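Local coordinates for protein fuculose-1-phosphate aldolase (Glaciozyma antarctica, PDB 4XXF) that belongs to the class II aldolase and adducin family and carries a bound zinc ion in its alpha/beta fold, at residues 23-28 and 243-248. Residues are numbered along the deposited sequence; the frame is centred on the assembly and turned at random.
Sequences KERLVA and PYFQVI
Arg25 and Phe245 meet where segments 23-28 and 243-248, on helices 15-36 and 234-256, cross at 91° with their axes 10.8 Å apart. In this class II aldolase and adducin fold, whose core is a mixed beta-sheet, the crossing joins the first helix of the chain to the last and illustrates how an arginine can serve as a flat packing surface. The guanidinium lies over one face of the Phe245 ring, the two planes only 15° apart, in an offset cation-pi stack with CZ 4.0 Å from the ring centroid. The cation sits toward the CB end of the ring, CZ approaching CG and CD1, while the methylenes CD and CG pass above the CD1-CE1 rim. After CG has left anti to the backbone N, a bend at chi2 (64°) turns the side chain so that its end lies across the ring. Asp191 of helix 190-213 forms a salt bridge with Arg25 NH2, which probably helps fix the rotation of the stacked group and offsets its charge. A water accepts from Arg25 NH1 at 3.3 Å and donates weakly to Phe245 O, a tenuous bridge between the two segments, which share no direct hydrogen bond. Beside the stack, the small Ala28 admits the ring at its edge, CB lying 3.7 Å from Phe245 CD1, and Tyr256 covers Ala28 as well. One turn after Phe245, Ile248 brings CG2 to 4.0 Å from Ala28 CB. Gln246 and Tyr244 instead hydrogen-bond to a second subunit. Finally, the Arg25 carbonyl O lies in the ring plane at its edge, 3.6 Å from Phe245 CE1.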
ATOM      1  N   LYS A  23     -19.568 -21.771  -9.548  1.00 11.72           N
ATOM      2  CA  LYS A  23     -19.879 -21.053  -8.316  1.00 12.37           C
ATOM      3  C   LYS A  23     -18.618 -20.861  -7.470  1.00 12.40           C
ATOM      4  O   LYS A  23     -18.371 -19.767  -6.953  1.00 12.31           O
ATOM      5  CB  LYS A  23     -20.970 -21.784  -7.522  1.00 12.23           C
ATOM      6  CG  LYS A  23     -22.353 -21.708  -8.173  1.00 13.50           C
ATOM      7  CD  LYS A  23     -23.435 -22.452  -7.389  1.00 13.54           C
ATOM      8  CE  LYS A  23     -23.725 -21.771  -6.058  1.00 15.46           C
ATOM      9  NZ  LYS A  23     -24.768 -22.520  -5.299  1.00 18.10           N
ATOM     10  N   GLU A  24     -17.806 -21.903  -7.338  1.00 11.70           N
ATOM     11  CA  GLU A  24     -16.570 -21.743  -6.588  1.00 11.86           C
ATOM     12  C   GLU A  24     -15.647 -20.723  -7.282  1.00 11.82           C
ATOM     13  O   GLU A  24     -14.973 -19.920  -6.616  1.00 11.47           O
ATOM     14  CB  GLU A  24     -15.859 -23.088  -6.417  1.00 12.11           C
ATOM     15  CG  GLU A  24     -14.548 -22.950  -5.626  1.00 14.85           C
ATOM     16  CD  GLU A  24     -13.680 -24.194  -5.646  1.00 19.55           C
ATOM     17  OE1 GLU A  24     -14.111 -25.240  -6.173  1.00 22.01           O
ATOM     18  OE2 GLU A  24     -12.540 -24.121  -5.139  1.00 19.65           O
ATOM     19  N   ARG A  25     -15.616 -20.744  -8.613  1.00 10.64           N
ATOM     20  CA  ARG A  25     -14.727 -19.865  -9.363  1.00 11.42           C
ATOM     21  C   ARG A  25     -15.183 -18.413  -9.205  1.00 10.61           C
ATOM     22  O   ARG A  25     -14.344 -17.506  -9.113  1.00 11.67           O
ATOM     23  CB  ARG A  25     -14.681 -20.269 -10.845  1.00 12.46           C
ATOM     24  CG  ARG A  25     -13.423 -19.846 -11.593  1.00 13.15           C
ATOM     25  CD  ARG A  25     -12.204 -20.547 -11.020  1.00 14.53           C
ATOM     26  NE  ARG A  25     -11.029 -20.492 -11.883  1.00 13.82           N
ATOM     27  CZ  ARG A  25      -9.846 -20.976 -11.524  1.00 17.50           C
ATOM     28  NH1 ARG A  25      -9.710 -21.555 -10.337  1.00 17.62           N
ATOM     29  NH2 ARG A  25      -8.807 -20.890 -12.339  1.00 20.05           N
ATOM     30  N   LEU A  26     -16.494 -18.183  -9.189  1.00 11.28           N
ATOM     31  CA  LEU A  26     -17.038 -16.842  -8.987  1.00 10.16           C
ATOM     32  C   LEU A  26     -16.690 -16.333  -7.599  1.00 10.97           C
ATOM     33  O   LEU A  26     -16.301 -15.170  -7.440  1.00 11.41           O
ATOM     34  CB  LEU A  26     -18.559 -16.832  -9.192  1.00 11.97           C
ATOM     35  CG  LEU A  26     -19.185 -15.441  -9.086  1.00 14.35           C
ATOM     36  CD1 LEU A  26     -18.631 -14.517 -10.145  1.00 20.90           C
ATOM     37  CD2 LEU A  26     -20.685 -15.498  -9.151  1.00 14.10           C
ATOM     38  N   VAL A  27     -16.808 -17.190  -6.590  1.00 11.00           N
ATOM     39  CA  VAL A  27     -16.412 -16.814  -5.244  1.00 10.51           C
ATOM     40  C   VAL A  27     -14.911 -16.493  -5.188  1.00 10.82           C
ATOM     41  O   VAL A  27     -14.508 -15.486  -4.586  1.00 11.04           O
ATOM     42  CB  VAL A  27     -16.773 -17.921  -4.238  1.00 11.05           C
ATOM     43  CG1 VAL A  27     -16.166 -17.615  -2.888  1.00 13.22           C
ATOM     44  CG2 VAL A  27     -18.276 -18.041  -4.117  1.00 13.44           C
ATOM     45  N   ALA A  28     -14.084 -17.317  -5.826  1.00 10.89           N
ATOM     46  CA  ALA A  28     -12.650 -17.041  -5.875  1.00 10.11           C
ATOM     47  C   ALA A  28     -12.396 -15.680  -6.519  1.00 10.40           C
ATOM     48  O   ALA A  28     -11.549 -14.916  -6.063  1.00 10.46           O
ATOM     49  CB  ALA A  28     -11.919 -18.139  -6.629  1.00 10.92           C
ATOM     50  N   PRO A 243      -2.481 -17.149 -12.136  1.00 11.30           N
ATOM     51  CA  PRO A 243      -1.765 -17.058 -10.853  1.00 11.70           C
ATOM     52  C   PRO A 243      -2.609 -16.424  -9.738  1.00 13.03           C
ATOM     53  O   PRO A 243      -2.433 -16.782  -8.571  1.00 11.92           O
ATOM     54  CB  PRO A 243      -0.537 -16.191 -11.181  1.00 13.00           C
ATOM     55  CG  PRO A 243      -0.824 -15.554 -12.494  1.00 17.38           C
ATOM     56  CD  PRO A 243      -1.775 -16.444 -13.223  1.00 12.48           C
ATOM     57  N   TYR A 244      -3.540 -15.539 -10.081  1.00 11.29           N
ATOM     58  CA  TYR A 244      -4.367 -14.905  -9.054  1.00 11.02           C
ATOM     59  C   TYR A 244      -5.304 -15.932  -8.423  1.00 10.31           C
ATOM     60  O   TYR A 244      -5.539 -15.910  -7.208  1.00 11.07           O
ATOM     61  CB  TYR A 244      -5.159 -13.722  -9.636  1.00 11.08           C
ATOM     62  CG  TYR A 244      -4.264 -12.643 -10.201  1.00 10.62           C
ATOM     63  CD1 TYR A 244      -3.758 -11.625  -9.395  1.00 11.45           C
ATOM     64  CD2 TYR A 244      -3.906 -12.653 -11.545  1.00 11.51           C
ATOM     65  CE1 TYR A 244      -2.909 -10.646  -9.923  1.00 12.82           C
ATOM     66  CE2 TYR A 244      -3.079 -11.698 -12.070  1.00 12.03           C
ATOM     67  CZ  TYR A 244      -2.577 -10.698 -11.271  1.00 12.29           C
ATOM     68  OH  TYR A 244      -1.753  -9.750 -11.819  1.00 13.67           O
ATOM     69  N   PHE A 245      -5.845 -16.838  -9.235  1.00 10.17           N
ATOM     70  CA  PHE A 245      -6.675 -17.907  -8.695  1.00 10.55           C
ATOM     71  C   PHE A 245      -5.868 -18.917  -7.895  1.00 11.69           C
ATOM     72  O   PHE A 245      -6.336 -19.402  -6.866  1.00 11.53           O
ATOM     73  CB  PHE A 245      -7.447 -18.605  -9.829  1.00 10.79           C
ATOM     74  CG  PHE A 245      -8.602 -17.784 -10.354  1.00 10.90           C
ATOM     75  CD1 PHE A 245      -9.838 -17.850  -9.724  1.00 11.70           C
ATOM     76  CD2 PHE A 245      -8.446 -16.914 -11.432  1.00 12.78           C
ATOM     77  CE1 PHE A 245     -10.918 -17.094 -10.182  1.00 11.87           C
ATOM     78  CE2 PHE A 245      -9.527 -16.151 -11.896  1.00 13.04           C
ATOM     79  CZ  PHE A 245     -10.763 -16.236 -11.253  1.00 11.68           C
ATOM     80  N   GLN A 246      -4.653 -19.227  -8.338  1.00 10.62           N
ATOM     81  CA  GLN A 246      -3.801 -20.114  -7.554  1.00 10.93           C
ATOM     82  C   GLN A 246      -3.569 -19.544  -6.162  1.00 10.38           C
ATOM     83  O   GLN A 246      -3.705 -20.245  -5.161  1.00 12.40           O
ATOM     84  CB  GLN A 246      -2.451 -20.324  -8.228  1.00 11.29           C
ATOM     85  CG  GLN A 246      -2.473 -21.033  -9.568  1.00 12.56           C
ATOM     86  CD  GLN A 246      -1.232 -20.700 -10.375  1.00 13.32           C
ATOM     87  OE1 GLN A 246      -0.174 -20.408  -9.815  1.00 15.05           O
ATOM     88  NE2 GLN A 246      -1.346 -20.742 -11.696  1.00 14.98           N
ATOM     89  N   VAL A 247      -3.232 -18.260  -6.105  1.00 10.83           N
ATOM     90  CA  VAL A 247      -2.889 -17.636  -4.835  1.00 10.82           C
ATOM     91  C   VAL A 247      -4.106 -17.514  -3.925  1.00 10.46           C
ATOM     92  O   VAL A 247      -4.016 -17.826  -2.735  1.00 11.85           O
ATOM     93  CB  VAL A 247      -2.231 -16.248  -5.050  1.00 11.15           C
ATOM     94  CG1 VAL A 247      -2.087 -15.492  -3.714  1.00 12.42           C
ATOM     95  CG2 VAL A 247      -0.855 -16.424  -5.694  1.00 12.02           C
ATOM     96  N   ILE A 248      -5.246 -17.085  -4.454  1.00 10.34           N
ATOM     97  CA  ILE A 248      -6.374 -16.877  -3.556  1.00 11.61           C
ATOM     98  C   ILE A 248      -6.874 -18.215  -2.977  1.00 10.92           C
ATOM     99  O   ILE A 248      -7.343 -18.265  -1.831  1.00 11.53           O
ATOM    100  CB  ILE A 248      -7.532 -16.103  -4.250  1.00 10.21           C
ATOM    101  CG1 ILE A 248      -8.436 -15.428  -3.205  1.00 11.67           C
ATOM    102  CG2 ILE A 248      -8.335 -16.998  -5.177  1.00 11.37           C
ATOM    103  CD1 ILE A 248      -7.752 -14.318  -2.392  1.00 13.81           C
TER
HETATM  104  O   HOH W   1      -7.377 -21.981  -8.073  1.00 29.34           O